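Exo-alpha-sialidase (Clostridium perfringens, PDB 2VO8) probably cleaves terminal sialic acids from glycoconjugates, while its cohesin module, the fragment described here, probably binds dockerin modules with high affinity when toxin complexes assemble. Local coordinates at residues S24-I29 against V99-K104; I14-E19 against S132-K137; S43-F48 against R80-S85. All coordinates share one frame; numbering follows the deposited sequence.

Contact 1 of 3, residues S24-I29 against V99-K104; sequences SAFEAI and VNLTPK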
ATOM      1  N   SER A  24     -16.456   0.734 -11.124  1.00 19.89           N
ATOM      2  CA  SER A  24     -15.489   1.722 -11.577  0.50 19.78           C
ATOM      3  C   SER A  24     -14.177   1.468 -10.836  1.00 20.06           C
ATOM      4  O   SER A  24     -14.118   1.489  -9.610  1.00 20.99           O
ATOM      5  CB  SER A  24     -16.026   3.129 -11.315  0.50 19.32           C
ATOM      6  OG  SER A  24     -15.288   4.106 -12.038  0.50 20.39           O
ATOM      7  N   ALA A  25     -13.116   1.195 -11.594  1.00 20.18           N
ATOM      8  CA  ALA A  25     -11.811   0.936 -11.028  1.00 19.10           C
ATOM      9  C   ALA A  25     -11.254   2.244 -10.399  1.00 18.70           C
ATOM     10  O   ALA A  25     -11.472   3.365 -10.899  1.00 18.91           O
ATOM     11  CB  ALA A  25     -10.851   0.407 -12.087  1.00 19.84           C
ATOM     12  N   PHE A  26     -10.548   2.070  -9.300  1.00 17.12           N
ATOM     13  CA  PHE A  26      -9.867   3.187  -8.632  1.00 18.76           C
ATOM     14  C   PHE A  26      -8.515   2.696  -8.101  1.00 18.19           C
ATOM     15  O   PHE A  26      -8.304   1.519  -8.007  1.00 18.34           O
ATOM     16  CB  PHE A  26     -10.767   3.731  -7.484  1.00 18.58           C
ATOM     17  CG  PHE A  26     -10.870   2.797  -6.294  1.00 19.01           C
ATOM     18  CD1 PHE A  26     -10.008   2.896  -5.192  1.00 18.82           C
ATOM     19  CD2 PHE A  26     -11.862   1.808  -6.254  1.00 18.12           C
ATOM     20  CE1 PHE A  26     -10.109   2.000  -4.142  1.00 20.38           C
ATOM     21  CE2 PHE A  26     -11.939   0.901  -5.237  1.00 18.00           C
ATOM     22  CZ  PHE A  26     -11.086   1.005  -4.152  1.00 20.10           C
ATOM     23  N   GLU A  27      -7.617   3.608  -7.692  1.00 19.66           N
ATOM     24  CA  GLU A  27      -6.266   3.327  -7.192  0.50 20.16           C
ATOM     25  C   GLU A  27      -6.170   3.609  -5.659  1.00 19.04           C
ATOM     26  O   GLU A  27      -6.609   4.687  -5.260  1.00 21.16           O
ATOM     27  CB  GLU A  27      -5.270   4.274  -7.946  0.50 20.50           C
ATOM     28  CG  GLU A  27      -4.806   3.757  -9.376  0.50 22.90           C
ATOM     29  CD  GLU A  27      -5.626   4.253 -10.613  0.50 23.84           C
ATOM     30  OE1 GLU A  27      -5.456   3.679 -11.709  0.50 25.96           O
ATOM     31  OE2 GLU A  27      -6.416   5.217 -10.540  0.50 29.78           O
ATOM     32  N   ALA A  28      -5.639   2.697  -4.853  1.00 18.71           N
ATOM     33  CA  ALA A  28      -5.052   3.073  -3.575  1.00 18.68           C
ATOM     34  C   ALA A  28      -3.539   3.175  -3.700  1.00 18.48           C
ATOM     35  O   ALA A  28      -2.888   2.266  -4.221  1.00 19.27           O
ATOM     36  CB  ALA A  28      -5.431   2.069  -2.500  1.00 17.84           C
ATOM     37  N   ILE A  29      -2.985   4.283  -3.217  1.00 18.42           N
ATOM     38  CA  ILE A  29      -1.572   4.583  -3.408  1.00 19.52           C
ATOM     39  C   ILE A  29      -0.794   4.410  -2.106  1.00 19.69           C
ATOM     40  O   ILE A  29      -0.989   5.160  -1.149  1.00 18.70           O
ATOM     41  CB  ILE A  29      -1.365   6.017  -3.931  1.00 19.49           C
ATOM     42  CG1 ILE A  29      -2.082   6.204  -5.269  1.00 22.48           C
ATOM     43  CG2 ILE A  29       0.118   6.326  -4.067  1.00 20.78           C
ATOM     44  CD1 ILE A  29      -2.068   7.630  -5.775  1.00 22.75           C
ATOM     45  N   VAL A  99      -2.390   0.161  -6.009  1.00 17.85           N
ATOM     46  CA  VAL A  99      -3.264  -1.014  -5.904  1.00 18.80           C
ATOM     47  C   VAL A  99      -4.591  -0.677  -6.595  1.00 18.46           C
ATOM     48  O   VAL A  99      -5.287   0.246  -6.210  1.00 19.17           O
ATOM     49  CB  VAL A  99      -3.525  -1.455  -4.425  1.00 18.98           C
ATOM     50  CG1 VAL A  99      -4.414  -2.725  -4.353  1.00 16.95           C
ATOM     51  CG2 VAL A  99      -2.264  -1.675  -3.675  1.00 17.73           C
ATOM     52  N   ASN A 100      -4.895  -1.373  -7.692  1.00 18.17           N
ATOM     53  CA  ASN A 100      -6.052  -1.042  -8.519  1.00 17.20           C
ATOM     54  C   ASN A 100      -7.169  -2.035  -8.153  1.00 16.52           C
ATOM     55  O   ASN A 100      -6.950  -3.245  -8.147  1.00 15.44           O
ATOM     56  CB  ASN A 100      -5.705  -1.132 -10.005  1.00 18.09           C
ATOM     57  CG  ASN A 100      -6.753  -0.515 -10.859  1.00 20.50           C
ATOM     58  OD1 ASN A 100      -7.855  -1.113 -11.041  1.00 23.08           O
ATOM     59  ND2 ASN A 100      -6.489   0.700 -11.360  1.00 18.44           N
ATOM     60  N   LEU A 101      -8.309  -1.480  -7.761  1.00 17.39           N
ATOM     61  CA  LEU A 101      -9.480  -2.215  -7.239  1.00 16.91           C
ATOM     62  C   LEU A 101     -10.737  -1.751  -7.932  1.00 15.96           C
ATOM     63  O   LEU A 101     -10.834  -0.637  -8.322  1.00 14.37           O
ATOM     64  CB  LEU A 101      -9.640  -1.967  -5.729  1.00 17.10           C
ATOM     65  CG  LEU A 101      -8.465  -2.508  -4.902  1.00 18.98           C
ATOM     66  CD1 LEU A 101      -7.939  -1.426  -3.922  1.00 19.85           C
ATOM     67  CD2 LEU A 101      -8.758  -3.761  -4.177  1.00 19.21           C
ATOM     68  N   THR A 102     -11.728  -2.634  -8.073  1.00 17.74           N
ATOM     69  CA  THR A 102     -13.071  -2.256  -8.547  1.00 16.73           C
ATOM     70  C   THR A 102     -14.105  -2.724  -7.510  1.00 16.04           C
ATOM     71  O   THR A 102     -14.138  -3.921  -7.165  1.00 16.55           O
ATOM     72  CB  THR A 102     -13.407  -2.868  -9.904  1.00 18.60           C
ATOM     73  OG1 THR A 102     -12.405  -2.491 -10.879  1.00 18.70           O
ATOM     74  CG2 THR A 102     -14.835  -2.459 -10.379  1.00 16.60           C
ATOM     75  N   PRO A 103     -14.903  -1.794  -6.987  1.00 16.33           N
ATOM     76  CA  PRO A 103     -15.933  -2.258  -6.011  1.00 17.09           C
ATOM     77  C   PRO A 103     -16.998  -3.080  -6.704  1.00 18.25           C
ATOM     78  O   PRO A 103     -17.260  -2.863  -7.876  1.00 17.35           O
ATOM     79  CB  PRO A 103     -16.526  -0.960  -5.443  1.00 17.62           C
ATOM     80  CG  PRO A 103     -15.579   0.189  -5.957  1.00 15.87           C
ATOM     81  CD  PRO A 103     -14.952  -0.339  -7.195  1.00 16.72           C
ATOM     82  N   LYS A 104     -17.562  -4.063  -6.003  1.00 19.42           N
ATOM     83  CA  LYS A 104     -18.678  -4.820  -6.622  1.00 19.64           C
ATOM     84  C   LYS A 104     -19.940  -4.843  -5.770  1.00 21.27           C
ATOM     85  O   LYS A 104     -20.930  -5.490  -6.172  1.00 23.73           O
ATOM     86  CB  LYS A 104     -18.219  -6.221  -6.974  1.00 19.53           C
ATOM     87  CG  LYS A 104     -17.785  -7.102  -5.812  1.00 17.98           C
ATOM     88  CD  LYS A 104     -17.370  -8.422  -6.359  1.00 19.29           C
ATOM     89  CE  LYS A 104     -16.952  -9.455  -5.341  1.00 18.20           C
ATOM     90  NZ  LYS A 104     -18.097 -10.177  -4.654  1.00 21.52           N
TER
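The backbone oxygen of Leu-101 is approached by two residues of 24-29: Phe-26 N donates a hydrogen bond to Leu-101 O at 2.9 Å, and Ala-25 CA adds a CA-H...O contact to Leu-101 O at 3.3 Å. The return bond from Leu-101 N to Phe-26 O is close to straight (173°). Two residues further on, Ala-28 and Val-99 exchange a second pair of bonds, with Ala-28 N 2.8 Å from Val-99 O. The Phe-26 ring is swung towards the partner strand because CG stands between the backbone N and carbonyl carbon (chi1 71°). Its far end, CZ, rests 3.7 Å from Leu-101 CB, and Phe-26 CE2 lies 3.8 Å from Pro-103 CG, while CD of that proline meets the ring edge in plane. Val-20 also touches both Phe-26 and Pro-103. On the other face Glu-27 and Asn-100 are neighbours; beyond them, Thr-102 OG1 hydrogen-bonds Asn-58. Apolar hydrogen-bonded pairs facing the interior, with a polar non-hydrogen-bonded pair on the outer face, are what antiparallel strands of a cohesin jelly-roll beta-sandwich present.

Contact 2 of 3, residues I14-E19 against S132-K137; sequences IKVNDE and SSKEVK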
ATOM      1  N   ILE A  14      -1.323   5.644   2.946  1.00 18.66           N
ATOM      2  CA  ILE A  14      -2.287   5.141   1.945  1.00 19.26           C
ATOM      3  C   ILE A  14      -3.182   6.307   1.533  1.00 19.00           C
ATOM      4  O   ILE A  14      -3.764   6.960   2.392  1.00 18.97           O
ATOM      5  CB  ILE A  14      -3.056   3.886   2.453  1.00 18.81           C
ATOM      6  CG1 ILE A  14      -4.218   3.510   1.500  1.00 19.75           C
ATOM      7  CG2 ILE A  14      -3.546   3.988   3.894  1.00 21.74           C
ATOM      8  CD1 ILE A  14      -4.749   2.047   1.767  1.00 20.89           C
ATOM      9  N   LYS A  15      -3.266   6.558   0.236  1.00 18.09           N
ATOM     10  CA  LYS A  15      -4.015   7.673  -0.338  1.00 19.13           C
ATOM     11  C   LYS A  15      -5.032   7.073  -1.287  1.00 19.15           C
ATOM     12  O   LYS A  15      -4.692   6.255  -2.143  1.00 18.19           O
ATOM     13  CB  LYS A  15      -3.153   8.697  -1.041  1.00 19.84           C
ATOM     14  CG  LYS A  15      -2.299   9.541  -0.104  1.00 19.83           C
ATOM     15  CD  LYS A  15      -1.582  10.706  -0.823  1.00 20.69           C
ATOM     16  CE  LYS A  15      -0.527  10.247  -1.783  1.00 20.32           C
ATOM     17  NZ  LYS A  15       0.652   9.637  -1.109  1.00 15.58           N
ATOM     18  N   VAL A  16      -6.283   7.420  -1.053  1.00 18.97           N
ATOM     19  CA  VAL A  16      -7.378   6.903  -1.863  1.00 19.83           C
ATOM     20  C   VAL A  16      -8.536   7.880  -1.761  1.00 19.64           C
ATOM     21  O   VAL A  16      -8.725   8.607  -0.735  1.00 18.38           O
ATOM     22  CB  VAL A  16      -7.767   5.452  -1.397  1.00 20.42           C
ATOM     23  CG1 VAL A  16      -8.086   5.440   0.002  1.00 22.01           C
ATOM     24  CG2 VAL A  16      -8.976   4.837  -2.237  1.00 19.06           C
ATOM     25  N   ASN A  17      -9.330   7.940  -2.815  1.00 19.36           N
ATOM     26  CA  ASN A  17     -10.472   8.818  -2.830  1.00 19.76           C
ATOM     27  C   ASN A  17     -11.434   8.324  -1.736  1.00 20.09           C
ATOM     28  O   ASN A  17     -11.461   7.141  -1.416  1.00 20.87           O
ATOM     29  CB  ASN A  17     -11.217   8.776  -4.184  1.00 19.88           C
ATOM     30  CG  ASN A  17     -10.426   9.393  -5.333  1.00 20.58           C
ATOM     31  OD1 ASN A  17      -9.578  10.285  -5.145  1.00 15.37           O
ATOM     32  ND2 ASN A  17     -10.749   8.935  -6.554  1.00 17.41           N
ATOM     33  N   ASP A  18     -12.106   9.291  -1.139  1.00 21.85           N
ATOM     34  CA  ASP A  18     -13.120   9.102  -0.101  1.00 22.86           C
ATOM     35  C   ASP A  18     -14.306   8.296  -0.632  1.00 22.60           C
ATOM     36  O   ASP A  18     -14.933   7.535   0.111  1.00 21.62           O
ATOM     37  CB  ASP A  18     -13.656  10.484   0.327  1.00 24.38           C
ATOM     38  CG  ASP A  18     -12.727  11.217   1.260  1.00 27.71           C
ATOM     39  OD1 ASP A  18     -11.647  10.663   1.630  1.00 31.70           O
ATOM     40  OD2 ASP A  18     -13.101  12.352   1.659  1.00 27.38           O
ATOM     41  N   GLU A  19     -14.639   8.514  -1.892  1.00 22.05           N
ATOM     42  CA  GLU A  19     -15.769   7.843  -2.511  1.00 22.81           C
ATOM     43  C   GLU A  19     -15.304   7.123  -3.754  1.00 21.42           C
ATOM     44  O   GLU A  19     -14.571   7.696  -4.603  1.00 21.10           O
ATOM     45  CB  GLU A  19     -16.908   8.810  -2.828  1.00 23.62           C
ATOM     46  CG  GLU A  19     -17.547   9.379  -1.526  1.00 26.33           C
ATOM     47  CD  GLU A  19     -18.809  10.171  -1.752  1.00 26.55           C
ATOM     48  OE1 GLU A  19     -19.516   9.958  -2.761  1.00 26.39           O
ATOM     49  OE2 GLU A  19     -19.110  11.023  -0.876  1.00 32.71           O
ATOM     50  N   SER A 132      -1.220   2.207   8.846  1.00 19.52           N
ATOM     51  CA  SER A 132      -2.152   3.205   8.353  1.00 20.06           C
ATOM     52  C   SER A 132      -3.379   2.494   7.724  1.00 19.98           C
ATOM     53  O   SER A 132      -3.293   1.328   7.350  1.00 19.29           O
ATOM     54  CB  SER A 132      -1.501   4.175   7.368  1.00 21.21           C
ATOM     55  OG  SER A 132      -0.936   3.477   6.243  1.00 19.73           O
ATOM     56  N   SER A 133      -4.482   3.228   7.629  1.00 20.16           N
ATOM     57  CA  SER A 133      -5.644   2.782   6.848  1.00 20.64           C
ATOM     58  C   SER A 133      -6.394   3.972   6.335  1.00 20.84           C
ATOM     59  O   SER A 133      -6.149   5.093   6.747  1.00 21.08           O
ATOM     60  CB  SER A 133      -6.569   1.858   7.650  1.00 19.76           C
ATOM     61  OG  SER A 133      -7.216   2.578   8.684  1.00 22.44           O
ATOM     62  N   LYS A 134      -7.345   3.720   5.437  1.00 21.73           N
ATOM     63  CA  LYS A 134      -8.175   4.756   4.860  1.00 20.89           C
ATOM     64  C   LYS A 134      -9.582   4.152   4.666  1.00 21.02           C
ATOM     65  O   LYS A 134      -9.701   2.969   4.314  1.00 20.32           O
ATOM     66  CB  LYS A 134      -7.573   5.223   3.526  1.00 22.31           C
ATOM     67  CG  LYS A 134      -8.470   6.023   2.580  1.00 25.52           C
ATOM     68  CD  LYS A 134      -8.780   7.399   3.009  1.00 28.49           C
ATOM     69  CE  LYS A 134      -9.798   8.024   2.022  1.00 28.24           C
ATOM     70  NZ  LYS A 134      -9.424   9.429   1.776  1.00 30.53           N
ATOM     71  N   GLU A 135     -10.600   4.956   4.975  1.00 20.38           N
ATOM     72  CA  GLU A 135     -12.007   4.561   4.773  1.00 19.86           C
ATOM     73  C   GLU A 135     -12.502   5.101   3.454  1.00 19.00           C
ATOM     74  O   GLU A 135     -12.217   6.225   3.087  1.00 19.47           O
ATOM     75  CB  GLU A 135     -12.928   5.058   5.899  1.00 20.99           C
ATOM     76  CG  GLU A 135     -12.446   4.742   7.258  1.00 22.71           C
ATOM     77  CD  GLU A 135     -13.287   5.384   8.357  1.00 21.96           C
ATOM     78  OE1 GLU A 135     -14.038   6.324   8.048  1.00 28.37           O
ATOM     79  OE2 GLU A 135     -13.163   4.910   9.495  1.00 26.51           O
ATOM     80  N   VAL A 136     -13.293   4.286   2.757  1.00 18.63           N
ATOM     81  CA  VAL A 136     -13.974   4.694   1.553  1.00 17.81           C
ATOM     82  C   VAL A 136     -15.484   4.379   1.673  1.00 17.89           C
ATOM     83  O   VAL A 136     -15.870   3.399   2.325  1.00 18.84           O
ATOM     84  CB  VAL A 136     -13.449   3.994   0.284  1.00 17.66           C
ATOM     85  CG1 VAL A 136     -11.874   4.113   0.155  1.00 16.56           C
ATOM     86  CG2 VAL A 136     -13.821   2.571   0.271  1.00 14.70           C
ATOM     87  N   LYS A 137     -16.285   5.184   1.005  1.00 19.84           N
ATOM     88  CA  LYS A 137     -17.722   4.886   0.797  1.00 20.76           C
ATOM     89  C   LYS A 137     -17.894   4.374  -0.636  1.00 21.89           C
ATOM     90  O   LYS A 137     -17.419   5.007  -1.593  1.00 23.27           O
ATOM     91  CB  LYS A 137     -18.583   6.094   1.083  1.00 21.48           C
ATOM     92  CG  LYS A 137     -20.063   5.934   0.706  1.00 21.30           C
ATOM     93  CD  LYS A 137     -20.757   7.279   0.704  1.00 23.96           C
ATOM     94  CE  LYS A 137     -22.283   7.213   0.492  1.00 27.28           C
ATOM     95  NZ  LYS A 137     -22.728   5.895   0.085  1.00 31.02           N
TER
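Lys-134 reaches over to residues 16-18 and meets the Asp-18 side chain at about a right angle. Its chain starts towards the other segment, and the bend at the second torsion (chi2 72°) brings NZ between the Val-16 carbonyl and the Asp-18 carboxylate. There NZ has two acceptors: Lys-134 NZ donates to Val-16 O at 2.7 Å, nearly on the carbonyl axis, and forms a salt bridge with Asp-18 OD1, modelled at 2.5 Å, a length short enough to be doubtful in detail. Two acceptors would limit rotation of the ammonium group, and the carboxylate probably offsets its charge. Val-16 crosses Val-136 at about a right angle, with Val-16 CG2 3.8 Å from Val-136 CG1. That same methyl of Val-136 sits 3.4 Å from Asn-17 O. The segments run parallel, 9° apart end to end, joining strand 126-139 of the cohesin beta-sandwich to strands 10-15 and 19-21 in turn. Just before strand 19-21, Lys-137 N bonds Asp-18 O at 2.9 Å (169°), leading into the parallel bridge of Glu-19 with Lys-137, and Val-136 CA makes a CA-H...O contact with Asp-18 O at 3.3 Å. Towards the other end, Ile-14 CG2 touches Ser-132 OG at 3.5 Å, a hydroxyl that is hydrogen-bonded to Ser-12 OG. Ile-14 also packs on Leu-30 and Leu-112.

Contact 3 of 3, residues S43-F48 against R80-S85; sequences SAEYLF and RILVAS
Two neighbouring antiparallel strands of the cohesin beta-sandwich meet here, with Ala-44 opposite Val-83 and Tyr-46 opposite Ile-81 as hydrogen-bonded pairs; their directions differ by 171°. Ala-44 N reaches Val-83 O at 2.8 Å, and Ile-81 N reaches Tyr-46 O at 3.0 Å. On the buried face the Tyr-46 ring has CG2 of Ile-81 at its edge, near the ring plane, and Tyr-46 CE2 stands 3.9 Å from Val-83 CG2. Ile-81 sends its other branch to Phe-48, with CD1 3.9 Å from Phe-48 CB. On the opposite face of the sheet, Glu-45 and Leu-82 run alongside each other in the same direction: with CG anti to the backbone N (chi1 165°) and the chain extended beyond it, Glu-45 CG lies 3.7 Å from Leu-82 CD2. Its carboxylate does not pair with the nearby arginine, since Glu-45 OE2 is 5.3 Å from Arg-80 NE. Leu-47 CD1 separately approaches the Arg-80 backbone, 3.5 Å from Arg-80 N. Strand 107-121 flanks strand 41-49, strand 67-75 flanks strand 78-85, and strands 95-103 and 26-33 supply Leu-96, Val-97, Leu-30 and Ile-32 against the buried face.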
ATOM      1  N   SER A  43      14.042  -1.079   0.434  1.00 20.17           N
ATOM      2  CA  SER A  43      12.918  -1.989   0.139  1.00 20.13           C
ATOM      3  C   SER A  43      11.818  -1.655   1.106  1.00 20.86           C
ATOM      4  O   SER A  43      12.108  -1.115   2.177  1.00 20.04           O
ATOM      5  CB  SER A  43      13.340  -3.454   0.307  1.00 20.06           C
ATOM      6  OG  SER A  43      13.833  -3.751   1.588  1.00 21.66           O
ATOM      7  N   ALA A  44      10.574  -1.971   0.744  1.00 19.18           N
ATOM      8  CA  ALA A  44       9.486  -1.898   1.736  1.00 19.40           C
ATOM      9  C   ALA A  44       8.629  -3.160   1.627  1.00 19.56           C
ATOM     10  O   ALA A  44       8.705  -3.919   0.627  1.00 19.34           O
ATOM     11  CB  ALA A  44       8.707  -0.641   1.575  1.00 18.25           C
ATOM     12  N   GLU A  45       7.812  -3.396   2.649  1.00 20.29           N
ATOM     13  CA  GLU A  45       6.873  -4.511   2.638  1.00 20.11           C
ATOM     14  C   GLU A  45       5.574  -4.145   3.347  1.00 19.93           C
ATOM     15  O   GLU A  45       5.584  -3.730   4.506  1.00 18.36           O
ATOM     16  CB  GLU A  45       7.498  -5.745   3.290  1.00 20.68           C
ATOM     17  CG  GLU A  45       6.497  -6.829   3.656  1.00 22.04           C
ATOM     18  CD  GLU A  45       7.163  -8.075   4.207  1.00 24.21           C
ATOM     19  OE1 GLU A  45       8.410  -8.117   4.244  1.00 29.53           O
ATOM     20  OE2 GLU A  45       6.438  -9.012   4.603  1.00 26.57           O
ATOM     21  N   TYR A  46       4.457  -4.301   2.645  1.00 18.91           N
ATOM     22  CA  TYR A  46       3.141  -4.139   3.251  1.00 19.34           C
ATOM     23  C   TYR A  46       2.425  -5.480   3.378  1.00 19.77           C
ATOM     24  O   TYR A  46       2.742  -6.434   2.668  1.00 19.51           O
ATOM     25  CB  TYR A  46       2.290  -3.164   2.434  1.00 18.43           C
ATOM     26  CG  TYR A  46       2.971  -1.844   2.155  1.00 20.07           C
ATOM     27  CD1 TYR A  46       3.031  -0.852   3.126  1.00 18.74           C
ATOM     28  CD2 TYR A  46       3.553  -1.588   0.921  1.00 18.91           C
ATOM     29  CE1 TYR A  46       3.652   0.356   2.875  1.00 20.14           C
ATOM     30  CE2 TYR A  46       4.176  -0.383   0.661  1.00 18.20           C
ATOM     31  CZ  TYR A  46       4.223   0.586   1.641  1.00 18.41           C
ATOM     32  OH  TYR A  46       4.843   1.788   1.387  1.00 19.90           O
ATOM     33  N   LEU A  47       1.458  -5.544   4.289  1.00 19.68           N
ATOM     34  CA  LEU A  47       0.371  -6.483   4.173  1.00 20.64           C
ATOM     35  C   LEU A  47      -0.847  -5.581   4.033  1.00 20.45           C
ATOM     36  O   LEU A  47      -1.199  -4.818   4.943  1.00 19.29           O
ATOM     37  CB  LEU A  47       0.283  -7.530   5.288  1.00 20.63           C
ATOM     38  CG  LEU A  47      -0.809  -8.571   4.917  1.00 21.39           C
ATOM     39  CD1 LEU A  47      -0.368  -9.617   3.906  1.00 23.29           C
ATOM     40  CD2 LEU A  47      -1.457  -9.206   6.157  1.00 24.05           C
ATOM     41  N   PHE A  48      -1.410  -5.631   2.822  1.00 19.54           N
ATOM     42  CA  PHE A  48      -2.507  -4.764   2.395  1.00 19.77           C
ATOM     43  C   PHE A  48      -3.808  -5.525   2.612  1.00 19.27           C
ATOM     44  O   PHE A  48      -3.935  -6.642   2.159  1.00 19.13           O
ATOM     45  CB  PHE A  48      -2.390  -4.406   0.922  1.00 18.05           C
ATOM     46  CG  PHE A  48      -3.577  -3.620   0.392  1.00 18.42           C
ATOM     47  CD1 PHE A  48      -3.689  -2.254   0.595  1.00 18.10           C
ATOM     48  CD2 PHE A  48      -4.596  -4.263  -0.298  1.00 18.91           C
ATOM     49  CE1 PHE A  48      -4.765  -1.540   0.114  1.00 18.12           C
ATOM     50  CE2 PHE A  48      -5.641  -3.556  -0.793  1.00 16.46           C
ATOM     51  CZ  PHE A  48      -5.747  -2.215  -0.610  1.00 18.80           C
ATOM     52  N   ARG A  80       0.256  -9.713   0.464  1.00 22.91           N
ATOM     53  CA  ARG A  80       1.654  -9.455   0.771  1.00 23.36           C
ATOM     54  C   ARG A  80       2.278  -8.734  -0.409  1.00 21.87           C
ATOM     55  O   ARG A  80       2.232  -9.238  -1.529  1.00 22.31           O
ATOM     56  CB  ARG A  80       2.400 -10.752   1.064  1.00 23.21           C
ATOM     57  CG  ARG A  80       3.854 -10.476   1.389  1.00 26.15           C
ATOM     58  CD  ARG A  80       4.515 -11.648   2.067  1.00 29.24           C
ATOM     59  NE  ARG A  80       4.817 -12.739   1.132  1.00 33.32           N
ATOM     60  CZ  ARG A  80       4.294 -13.973   1.172  1.00 34.25           C
ATOM     61  NH1 ARG A  80       3.399 -14.331   2.108  1.00 38.01           N
ATOM     62  NH2 ARG A  80       4.657 -14.870   0.259  1.00 35.34           N
ATOM     63  N   ILE A  81       2.860  -7.573  -0.151  1.00 20.16           N
ATOM     64  CA  ILE A  81       3.416  -6.685  -1.175  1.00 19.96           C
ATOM     65  C   ILE A  81       4.863  -6.368  -0.807  1.00 21.42           C
ATOM     66  O   ILE A  81       5.133  -5.859   0.295  1.00 19.94           O
ATOM     67  CB  ILE A  81       2.636  -5.394  -1.333  1.00 20.48           C
ATOM     68  CG1 ILE A  81       1.151  -5.692  -1.616  1.00 18.48           C
ATOM     69  CG2 ILE A  81       3.295  -4.473  -2.391  1.00 20.07           C
ATOM     70  CD1 ILE A  81       0.383  -4.522  -1.820  1.00 18.31           C
ATOM     71  N   LEU A  82       5.786  -6.761  -1.706  1.00 20.68           N
ATOM     72  CA  LEU A  82       7.225  -6.488  -1.535  1.00 22.04           C
ATOM     73  C   LEU A  82       7.603  -5.473  -2.593  1.00 22.23           C
ATOM     74  O   LEU A  82       7.402  -5.742  -3.806  1.00 21.18           O
ATOM     75  CB  LEU A  82       8.051  -7.768  -1.733  1.00 23.43           C
ATOM     76  CG  LEU A  82       7.748  -8.946  -0.809  1.00 25.74           C
ATOM     77  CD1 LEU A  82       8.632 -10.205  -1.086  1.00 27.70           C
ATOM     78  CD2 LEU A  82       7.903  -8.536   0.635  1.00 26.49           C
ATOM     79  N   VAL A  83       8.133  -4.324  -2.151  1.00 21.50           N
ATOM     80  CA  VAL A  83       8.621  -3.232  -2.997  1.00 22.12           C
ATOM     81  C   VAL A  83      10.152  -3.225  -2.839  1.00 22.40           C
ATOM     82  O   VAL A  83      10.651  -3.220  -1.730  1.00 20.69           O
ATOM     83  CB  VAL A  83       8.230  -1.776  -2.552  1.00 24.95           C
ATOM     84  CG1 VAL A  83       8.415  -0.824  -3.713  1.00 25.43           C
ATOM     85  CG2 VAL A  83       6.829  -1.628  -1.937  1.00 25.60           C
ATOM     86  N   ALA A  84      10.891  -3.202  -3.941  1.00 21.61           N
ATOM     87  CA  ALA A  84      12.375  -3.160  -3.857  1.00 22.18           C
ATOM     88  C   ALA A  84      12.939  -2.148  -4.839  1.00 21.63           C
ATOM     89  O   ALA A  84      12.471  -1.989  -5.982  1.00 20.42           O
ATOM     90  CB  ALA A  84      12.987  -4.547  -4.066  1.00 23.02           C
ATOM     91  N   SER A  85      13.970  -1.431  -4.382  1.00 22.11           N
ATOM     92  CA  SER A  85      14.681  -0.513  -5.223  1.00 21.38           C
ATOM     93  C   SER A  85      15.418  -1.304  -6.310  1.00 20.69           C
ATOM     94  O   SER A  85      15.910  -2.399  -6.047  1.00 20.67           O
ATOM     95  CB  SER A  85      15.743   0.233  -4.411  1.00 21.32           C
ATOM     96  OG  SER A  85      16.340   1.219  -5.218  1.00 24.21           O
TER

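The three contacts are nested along the chain: contact 3 falls within the loop closed by contact 1, and contact 1 within that closed by contact 2. Contacts 1 and 2 adjoin, their centres about 11 Å apart, because strands 26-33 and 10-15 are neighbours in the sheet. Contact 3 lies on the opposite side of the chain's centre, about 18 Å from contact 1 and 19 Å from contact 2, centre to centre. Phe-48 nevertheless packs against Val-99, Leu-101 and Ile-14, so it links all three through the interior. Distant parts of the sequence thereby close one curled, all-beta cohesin module, a compact unit consistent with a role in docking partner proteins.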